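Local coordinates for GH127 beta-L-arabinofuranoside (Geobacillus stearothermophilus, PDB 4QK0), which probably hydrolyses beta-L-arabinofuranosides, as a glycoside hydrolase of family GH127, at residues His265-Gly278 / Glu333-Met347. Sequence-based numbering, arbitrary orientation.
Sequences HAVRALYMYTAMAG and ETCASIALVFWTRRM
His265 NE2 comes only within 4.2 Å of Glu333 OE2, too far for a bond, ring and carboxylate planes nearly perpendicular; NE2 is hydrogen-bonded to Glu317, while ND1 weakly caps Arg268 N. Val267 then lays CG2 against the first turn of helix 334-347, 3.7 Å from Ala336 N and equally near Glu333 OE2, one methyl of the beta-branched valine lying between backbone and carboxylate. Leu270 is a knob set among Ala336, Ala339, Leu340 and Trp343: CD1 lies 3.1 Å from Ala336 O, CD2 meets the indole at CE3, and Ala339, a lone methyl against Leu270 CB, leaves room for the leucine. Tyr271 starts away from the partner helix, yet its ring swings back so that CE1 touches Ala339 CB at 3.6 Å and approaches the edge of Phe342; its hydroxyl shares a water with Cys335 O. The helices run almost parallel, 12° between their directions and 8.4 Å apart at the closest, as alternate helices do in the (alpha/alpha)6 barrel expected of this six-hairpin clan. Tyr273 places CB over one face of Trp343, a CH-pi contact 3.7 Å from the five-membered ring's centroid, its own ring meeting the indole's six-membered ring at 45°. The indole is brought there by a CG anti to the backbone N (chi1 -174°), and Trp296 meets it edge-to-face; an alanine in place of Trp343 would probably open a gap beneath Tyr273 and leave Leu270 CD2 without its wall. Thr274 is a small knob among Ala339, Phe342, Trp343 and Arg346: OG1 lies 3.1 Å from Trp343 CA, and its 2.8 Å bond to Leu270 O lets a hydroxyl sit buried here. Ala277 lets Arg346 CB and SE of Met347, a selenomethionine here, close in, and side-chain-free Gly278 leaves room for Arg346, whose guanidinium forms salt bridges with Glu349 and Glu203.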
ATOM      1  N   HIS A 265     -10.863  -6.016  12.747  1.00 20.24           N
ATOM      2  CA  HIS A 265     -10.020  -7.208  12.657  1.00 20.76           C
ATOM      3  C   HIS A 265     -10.849  -8.392  12.187  1.00 21.78           C
ATOM      4  O   HIS A 265     -11.905  -8.678  12.774  1.00 21.49           O
ATOM      5  CB  HIS A 265      -9.448  -7.467  14.066  1.00 20.71           C
ATOM      6  CG  HIS A 265      -8.391  -8.500  14.101  1.00 25.67           C
ATOM      7  ND1 HIS A 265      -8.671  -9.846  14.144  1.00 27.02           N
ATOM      8  CD2 HIS A 265      -7.040  -8.395  14.077  1.00 24.98           C
ATOM      9  CE1 HIS A 265      -7.538 -10.525  14.120  1.00 26.31           C
ATOM     10  NE2 HIS A 265      -6.536  -9.666  14.070  1.00 23.78           N
ATOM     11  N   ALA A 266     -10.367  -9.105  11.166  1.00 20.95           N
ATOM     12  CA  ALA A 266     -11.158 -10.067  10.489  1.00 21.43           C
ATOM     13  C   ALA A 266     -11.432 -11.330  11.284  1.00 24.92           C
ATOM     14  O   ALA A 266     -12.545 -11.828  11.214  1.00 25.79           O
ATOM     15  CB  ALA A 266     -10.573 -10.436   9.158  1.00 20.40           C
ATOM     16  N   VAL A 267     -10.437 -11.862  12.004  1.00 22.28           N
ATOM     17  CA  VAL A 267     -10.656 -13.068  12.777  1.00 21.20           C
ATOM     18  C   VAL A 267     -11.634 -12.787  13.917  1.00 20.48           C
ATOM     19  O   VAL A 267     -12.564 -13.556  14.154  1.00 20.67           O
ATOM     20  CB  VAL A 267      -9.355 -13.627  13.372  1.00 24.14           C
ATOM     21  CG1 VAL A 267      -9.626 -14.942  14.043  1.00 22.44           C
ATOM     22  CG2 VAL A 267      -8.291 -13.856  12.275  1.00 23.97           C
ATOM     23  N   ARG A 268     -11.432 -11.686  14.603  1.00 18.91           N
ATOM     24  CA  ARG A 268     -12.319 -11.244  15.648  1.00 20.56           C
ATOM     25  C   ARG A 268     -13.757 -11.189  15.115  1.00 24.40           C
ATOM     26  O   ARG A 268     -14.702 -11.737  15.732  1.00 22.20           O
ATOM     27  CB  ARG A 268     -11.934  -9.877  16.160  1.00 21.31           C
ATOM     28  CG  ARG A 268     -10.785  -9.880  17.138  1.00 21.87           C
ATOM     29  CD  ARG A 268     -10.419  -8.453  17.602  1.00 21.15           C
ATOM     30  NE  ARG A 268      -9.426  -8.435  18.663  1.00 24.50           N
ATOM     31  CZ  ARG A 268      -8.134  -8.711  18.500  1.00 24.09           C
ATOM     32  NH1 ARG A 268      -7.659  -8.997  17.314  1.00 23.45           N
ATOM     33  NH2 ARG A 268      -7.334  -8.746  19.549  1.00 24.83           N
ATOM     34  N   ALA A 269     -13.938 -10.575  13.956  1.00 23.07           N
ATOM     35  CA  ALA A 269     -15.268 -10.412  13.409  1.00 23.13           C
ATOM     36  C   ALA A 269     -15.911 -11.761  13.128  1.00 22.05           C
ATOM     37  O   ALA A 269     -17.106 -11.953  13.401  1.00 20.01           O
ATOM     38  CB  ALA A 269     -15.231  -9.570  12.133  1.00 22.46           C
ATOM     39  N   LEU A 270     -15.166 -12.640  12.478  1.00 21.11           N
ATOM     40  CA  LEU A 270     -15.755 -13.865  12.026  1.00 23.18           C
ATOM     41  C   LEU A 270     -16.042 -14.822  13.210  1.00 23.00           C
ATOM     42  O   LEU A 270     -17.002 -15.555  13.147  1.00 21.27           O
ATOM     43  CB  LEU A 270     -14.871 -14.540  11.011  1.00 24.57           C
ATOM     44  CG  LEU A 270     -14.674 -13.793   9.682  1.00 28.40           C
ATOM     45  CD1 LEU A 270     -13.693 -14.546   8.845  1.00 30.55           C
ATOM     46  CD2 LEU A 270     -15.910 -13.613   8.886  1.00 29.43           C
ATOM     47  N   TYR A 271     -15.228 -14.780  14.257  1.00 20.34           N
ATOM     48  CA  TYR A 271     -15.545 -15.513  15.464  1.00 23.05           C
ATOM     49  C   TYR A 271     -16.844 -14.986  16.105  1.00 23.54           C
ATOM     50  O   TYR A 271     -17.656 -15.749  16.614  1.00 23.30           O
ATOM     51  CB  TYR A 271     -14.414 -15.428  16.484  1.00 20.74           C
ATOM     52  CG  TYR A 271     -13.229 -16.308  16.263  1.00 20.56           C
ATOM     53  CD1 TYR A 271     -13.094 -17.104  15.136  1.00 21.64           C
ATOM     54  CD2 TYR A 271     -12.205 -16.366  17.226  1.00 21.82           C
ATOM     55  CE1 TYR A 271     -11.965 -17.927  14.939  1.00 21.87           C
ATOM     56  CE2 TYR A 271     -11.070 -17.161  17.014  1.00 20.66           C
ATOM     57  CZ  TYR A 271     -10.952 -17.931  15.873  1.00 20.71           C
ATOM     58  OH  TYR A 271      -9.839 -18.740  15.668  1.00 19.19           O
HETATM   59  N   MSE A 272     -17.031 -13.683  16.061  1.00 24.43           N
HETATM   60  CA  MSE A 272     -18.230 -13.076  16.587  1.00 25.04           C
HETATM   61  C   MSE A 272     -19.408 -13.502  15.761  1.00 26.40           C
HETATM   62  O   MSE A 272     -20.430 -13.920  16.308  1.00 27.06           O
HETATM   63  CB  MSE A 272     -18.180 -11.568  16.632  1.00 25.31           C
HETATM   64  CG  MSE A 272     -19.378 -10.949  17.378  1.00 25.66           C
HETATM   65 SE   MSE A 272     -19.257  -8.999  17.383  1.00 25.45          SE
HETATM   66  CE  MSE A 272     -19.565  -8.831  15.458  1.00 22.51           C
ATOM     67  N   TYR A 273     -19.280 -13.461  14.451  1.00 23.78           N
ATOM     68  CA  TYR A 273     -20.387 -13.851  13.613  1.00 22.43           C
ATOM     69  C   TYR A 273     -20.726 -15.285  13.813  1.00 22.15           C
ATOM     70  O   TYR A 273     -21.890 -15.697  13.660  1.00 21.97           O
ATOM     71  CB  TYR A 273     -20.128 -13.592  12.133  1.00 22.78           C
ATOM     72  CG  TYR A 273     -19.673 -12.153  11.784  1.00 23.67           C
ATOM     73  CD1 TYR A 273     -20.008 -11.065  12.558  1.00 22.59           C
ATOM     74  CD2 TYR A 273     -18.895 -11.932  10.653  1.00 25.27           C
ATOM     75  CE1 TYR A 273     -19.603  -9.783  12.214  1.00 23.60           C
ATOM     76  CE2 TYR A 273     -18.491 -10.647  10.304  1.00 24.60           C
ATOM     77  CZ  TYR A 273     -18.831  -9.585  11.092  1.00 23.18           C
ATOM     78  OH  TYR A 273     -18.404  -8.339  10.711  1.00 22.34           O
ATOM     79  N   THR A 274     -19.715 -16.096  14.032  1.00 22.44           N
ATOM     80  CA  THR A 274     -19.940 -17.516  14.164  1.00 21.79           C
ATOM     81  C   THR A 274     -20.841 -17.754  15.447  1.00 22.76           C
ATOM     82  O   THR A 274     -21.792 -18.495  15.396  1.00 24.78           O
ATOM     83  CB  THR A 274     -18.621 -18.232  14.300  1.00 22.87           C
ATOM     84  OG1 THR A 274     -17.882 -18.171  13.067  1.00 19.88           O
ATOM     85  CG2 THR A 274     -18.808 -19.706  14.698  1.00 21.00           C
ATOM     86  N   ALA A 275     -20.546 -17.048  16.527  1.00 21.16           N
ATOM     87  CA  ALA A 275     -21.342 -17.088  17.726  1.00 23.19           C
ATOM     88  C   ALA A 275     -22.785 -16.554  17.473  1.00 26.37           C
ATOM     89  O   ALA A 275     -23.763 -17.170  17.879  1.00 24.27           O
ATOM     90  CB  ALA A 275     -20.686 -16.344  18.853  1.00 20.89           C
HETATM   91  N   MSE A 276     -22.885 -15.444  16.772  1.00 26.79           N
HETATM   92  CA  MSE A 276     -24.178 -14.869  16.487  1.00 29.47           C
HETATM   93  C   MSE A 276     -25.053 -15.832  15.736  1.00 27.49           C
HETATM   94  O   MSE A 276     -26.233 -15.941  16.046  1.00 29.94           O
HETATM   95  CB  MSE A 276     -24.052 -13.586  15.685  1.00 29.83           C
HETATM   96  CG  MSE A 276     -23.404 -12.494  16.535  1.00 27.46           C
HETATM   97 SE   MSE A 276     -22.949 -10.994  15.333  1.00 27.99          SE
HETATM   98  CE  MSE A 276     -24.608 -10.559  14.400  1.00 31.52           C
ATOM     99  N   ALA A 277     -24.496 -16.542  14.761  1.00 25.69           N
ATOM    100  CA  ALA A 277     -25.271 -17.480  13.957  1.00 24.89           C
ATOM    101  C   ALA A 277     -25.733 -18.701  14.755  1.00 29.25           C
ATOM    102  O   ALA A 277     -26.862 -19.156  14.597  1.00 26.99           O
ATOM    103  CB  ALA A 277     -24.479 -17.932  12.767  1.00 24.14           C
ATOM    104  N   GLY A 278     -24.845 -19.221  15.597  1.00 27.38           N
ATOM    105  CA  GLY A 278     -25.179 -20.294  16.538  1.00 28.48           C
ATOM    106  C   GLY A 278     -26.300 -19.888  17.505  1.00 28.93           C
ATOM    107  O   GLY A 278     -27.207 -20.652  17.707  1.00 30.69           O
ATOM    108  N   GLU A 333      -5.359 -13.342   6.127  1.00 19.32           N
ATOM    109  CA  GLU A 333      -4.719 -14.172   7.153  1.00 26.13           C
ATOM    110  C   GLU A 333      -5.301 -15.588   7.137  1.00 26.58           C
ATOM    111  O   GLU A 333      -6.515 -15.787   6.947  1.00 22.15           O
ATOM    112  CB  GLU A 333      -4.991 -13.529   8.486  1.00 32.14           C
ATOM    113  CG  GLU A 333      -4.288 -14.079   9.665  1.00 36.98           C
ATOM    114  CD  GLU A 333      -4.648 -13.350  10.973  1.00 35.75           C
ATOM    115  OE1 GLU A 333      -4.326 -13.962  11.980  1.00 48.45           O
ATOM    116  OE2 GLU A 333      -5.177 -12.206  11.043  1.00 31.78           O
ATOM    117  N   THR A 334      -4.416 -16.557   7.271  1.00 24.93           N
ATOM    118  CA  THR A 334      -4.785 -17.948   7.318  1.00 24.88           C
ATOM    119  C   THR A 334      -5.911 -18.168   8.344  1.00 21.61           C
ATOM    120  O   THR A 334      -6.914 -18.762   8.006  1.00 19.58           O
ATOM    121  CB  THR A 334      -3.540 -18.831   7.648  1.00 25.99           C
ATOM    122  OG1 THR A 334      -2.512 -18.612   6.665  1.00 22.66           O
ATOM    123  CG2 THR A 334      -3.912 -20.287   7.619  1.00 26.42           C
ATOM    124  N   CYS A 335      -5.739 -17.632   9.541  1.00 22.93           N
ATOM    125  CA  CYS A 335      -6.704 -17.778  10.605  1.00 29.06           C
ATOM    126  C   CYS A 335      -8.090 -17.195  10.257  1.00 29.93           C
ATOM    127  O   CYS A 335      -9.103 -17.694  10.724  1.00 28.61           O
ATOM    128  CB  CYS A 335      -6.186 -17.157  11.891  1.00 32.76           C
ATOM    129  SG  CYS A 335      -4.981 -18.215  12.665  1.00 36.25           S
ATOM    130  N   ALA A 336      -8.137 -16.177   9.400  1.00 25.87           N
ATOM    131  CA  ALA A 336      -9.413 -15.567   9.057  1.00 24.94           C
ATOM    132  C   ALA A 336     -10.161 -16.470   8.114  1.00 23.89           C
ATOM    133  O   ALA A 336     -11.379 -16.507   8.154  1.00 25.81           O
ATOM    134  CB  ALA A 336      -9.226 -14.206   8.422  1.00 23.73           C
ATOM    135  N   SER A 337      -9.440 -17.153   7.233  1.00 25.00           N
ATOM    136  CA  SER A 337     -10.075 -18.042   6.292  1.00 25.37           C
ATOM    137  C   SER A 337     -10.585 -19.316   7.013  1.00 26.56           C
ATOM    138  O   SER A 337     -11.673 -19.806   6.704  1.00 24.32           O
ATOM    139  CB  SER A 337      -9.144 -18.397   5.154  1.00 28.56           C
ATOM    140  OG  SER A 337      -9.164 -17.354   4.205  1.00 30.44           O
ATOM    141  N   ILE A 338      -9.829 -19.787   8.008  1.00 23.53           N
ATOM    142  CA  ILE A 338     -10.275 -20.839   8.874  1.00 21.37           C
ATOM    143  C   ILE A 338     -11.529 -20.373   9.589  1.00 24.68           C
ATOM    144  O   ILE A 338     -12.523 -21.098   9.696  1.00 25.92           O
ATOM    145  CB  ILE A 338      -9.174 -21.196   9.878  1.00 23.43           C
ATOM    146  CG1 ILE A 338      -7.971 -21.813   9.164  1.00 24.32           C
ATOM    147  CG2 ILE A 338      -9.702 -22.107  10.964  1.00 23.76           C
ATOM    148  CD1 ILE A 338      -6.767 -21.972  10.083  1.00 25.05           C
ATOM    149  N   ALA A 339     -11.506 -19.155  10.127  1.00 25.62           N
ATOM    150  CA  ALA A 339     -12.687 -18.647  10.857  1.00 25.10           C
ATOM    151  C   ALA A 339     -13.910 -18.547   9.931  1.00 25.15           C
ATOM    152  O   ALA A 339     -15.042 -18.767  10.356  1.00 24.29           O
ATOM    153  CB  ALA A 339     -12.405 -17.294  11.439  1.00 23.74           C
ATOM    154  N   LEU A 340     -13.682 -18.252   8.658  1.00 24.65           N
ATOM    155  CA  LEU A 340     -14.801 -18.206   7.734  1.00 24.16           C
ATOM    156  C   LEU A 340     -15.415 -19.597   7.602  1.00 25.30           C
ATOM    157  O   LEU A 340     -16.619 -19.760   7.534  1.00 22.62           O
ATOM    158  CB  LEU A 340     -14.357 -17.678   6.409  1.00 23.36           C
ATOM    159  CG  LEU A 340     -15.314 -17.609   5.229  1.00 25.24           C
ATOM    160  CD1 LEU A 340     -16.551 -16.786   5.574  1.00 26.75           C
ATOM    161  CD2 LEU A 340     -14.595 -17.012   4.034  1.00 25.04           C
ATOM    162  N   VAL A 341     -14.582 -20.608   7.566  1.00 29.19           N
ATOM    163  CA  VAL A 341     -15.104 -21.960   7.500  1.00 30.10           C
ATOM    164  C   VAL A 341     -16.020 -22.252   8.719  1.00 27.98           C
ATOM    165  O   VAL A 341     -17.111 -22.806   8.553  1.00 27.27           O
ATOM    166  CB  VAL A 341     -13.986 -22.987   7.439  1.00 33.14           C
ATOM    167  CG1 VAL A 341     -14.554 -24.416   7.552  1.00 31.72           C
ATOM    168  CG2 VAL A 341     -13.213 -22.839   6.126  1.00 30.06           C
ATOM    169  N   PHE A 342     -15.568 -21.895   9.910  1.00 25.06           N
ATOM    170  CA  PHE A 342     -16.371 -22.101  11.123  1.00 27.78           C
ATOM    171  C   PHE A 342     -17.722 -21.385  10.979  1.00 26.78           C
ATOM    172  O   PHE A 342     -18.756 -21.938  11.343  1.00 26.63           O
ATOM    173  CB  PHE A 342     -15.712 -21.595  12.404  1.00 28.24           C
ATOM    174  CG  PHE A 342     -14.372 -22.215  12.732  1.00 29.43           C
ATOM    175  CD1 PHE A 342     -14.052 -23.516  12.363  1.00 29.11           C
ATOM    176  CD2 PHE A 342     -13.430 -21.483  13.442  1.00 32.70           C
ATOM    177  CE1 PHE A 342     -12.811 -24.071  12.696  1.00 32.22           C
ATOM    178  CE2 PHE A 342     -12.178 -22.042  13.793  1.00 33.05           C
ATOM    179  CZ  PHE A 342     -11.879 -23.344  13.422  1.00 30.84           C
ATOM    180  N   TRP A 343     -17.691 -20.158  10.497  1.00 23.79           N
ATOM    181  CA  TRP A 343     -18.896 -19.372  10.338  1.00 24.43           C
ATOM    182  C   TRP A 343     -19.862 -20.069   9.403  1.00 26.92           C
ATOM    183  O   TRP A 343     -21.042 -20.204   9.736  1.00 26.92           O
ATOM    184  CB  TRP A 343     -18.560 -18.024   9.786  1.00 24.65           C
ATOM    185  CG  TRP A 343     -19.693 -17.093   9.725  1.00 28.13           C
ATOM    186  CD1 TRP A 343     -20.856 -17.154  10.442  1.00 29.28           C
ATOM    187  CD2 TRP A 343     -19.766 -15.884   8.961  1.00 26.94           C
ATOM    188  NE1 TRP A 343     -21.632 -16.069  10.161  1.00 28.25           N
ATOM    189  CE2 TRP A 343     -20.992 -15.264   9.271  1.00 26.40           C
ATOM    190  CE3 TRP A 343     -18.895 -15.248   8.076  1.00 26.15           C
ATOM    191  CZ2 TRP A 343     -21.403 -14.038   8.682  1.00 27.44           C
ATOM    192  CZ3 TRP A 343     -19.295 -14.034   7.489  1.00 27.00           C
ATOM    193  CH2 TRP A 343     -20.529 -13.436   7.803  1.00 24.39           C
ATOM    194  N   THR A 344     -19.368 -20.569   8.279  1.00 25.63           N
ATOM    195  CA  THR A 344     -20.245 -21.178   7.300  1.00 29.34           C
ATOM    196  C   THR A 344     -20.997 -22.367   7.899  1.00 31.85           C
ATOM    197  O   THR A 344     -22.148 -22.628   7.579  1.00 33.17           O
ATOM    198  CB  THR A 344     -19.496 -21.671   6.043  1.00 31.05           C
ATOM    199  OG1 THR A 344     -18.477 -22.612   6.420  1.00 29.57           O
ATOM    200  CG2 THR A 344     -18.833 -20.495   5.318  1.00 32.59           C
ATOM    201  N   ARG A 345     -20.328 -23.122   8.729  1.00 32.84           N
ATOM    202  CA  ARG A 345     -20.955 -24.258   9.330  1.00 34.35           C
ATOM    203  C   ARG A 345     -22.161 -23.850  10.191  1.00 30.49           C
ATOM    204  O   ARG A 345     -23.143 -24.524  10.163  1.00 29.33           O
ATOM    205  CB  ARG A 345     -19.946 -25.052  10.141  1.00 35.09           C
ATOM    206  CG  ARG A 345     -20.402 -26.475  10.434  1.00 39.84           C
ATOM    207  CD  ARG A 345     -19.416 -27.085  11.392  1.00 45.93           C
ATOM    208  NE  ARG A 345     -19.886 -28.305  12.010  1.00 49.53           N
ATOM    209  CZ  ARG A 345     -19.213 -28.955  12.953  1.00 48.82           C
ATOM    210  NH1 ARG A 345     -18.030 -28.509  13.380  1.00 48.68           N
ATOM    211  NH2 ARG A 345     -19.717 -30.060  13.470  1.00 49.92           N
ATOM    212  N   ARG A 346     -22.055 -22.784  10.979  1.00 30.72           N
ATOM    213  CA  ARG A 346     -23.178 -22.296  11.742  1.00 30.91           C
ATOM    214  C   ARG A 346     -24.245 -21.691  10.856  1.00 31.48           C
ATOM    215  O   ARG A 346     -25.442 -21.747  11.193  1.00 31.03           O
ATOM    216  CB  ARG A 346     -22.751 -21.258  12.767  1.00 31.35           C
ATOM    217  CG  ARG A 346     -21.868 -21.824  13.858  1.00 34.20           C
ATOM    218  CD  ARG A 346     -22.577 -22.895  14.662  1.00 36.56           C
ATOM    219  NE  ARG A 346     -21.928 -23.184  15.932  1.00 41.17           N
ATOM    220  CZ  ARG A 346     -22.381 -24.056  16.835  1.00 41.40           C
ATOM    221  NH1 ARG A 346     -23.497 -24.725  16.603  1.00 39.77           N
ATOM    222  NH2 ARG A 346     -21.699 -24.287  17.973  1.00 42.87           N
HETATM  223  N   MSE A 347     -23.839 -21.052   9.753  1.00 27.21           N
HETATM  224  CA  MSE A 347     -24.856 -20.472   8.852  1.00 24.94           C
HETATM  225  C   MSE A 347     -25.671 -21.614   8.304  1.00 24.00           C
HETATM  226  O   MSE A 347     -26.861 -21.489   8.138  1.00 25.63           O
HETATM  227  CB  MSE A 347     -24.307 -19.668   7.697  1.00 22.70           C
HETATM  228  CG  MSE A 347     -23.606 -18.366   8.100  1.00 22.48           C
HETATM  229 SE   MSE A 347     -24.781 -17.100   9.000  1.00 27.18          SE
HETATM  230  CE  MSE A 347     -25.938 -16.552   7.509  1.00 23.41           C
TER
HETATM  231  O   HOH W   1      -9.156 -19.491  13.074  1.00 29.36           O
HETATM  232  O   HOH W   2     -26.551 -21.950  13.522  1.00 44.33           O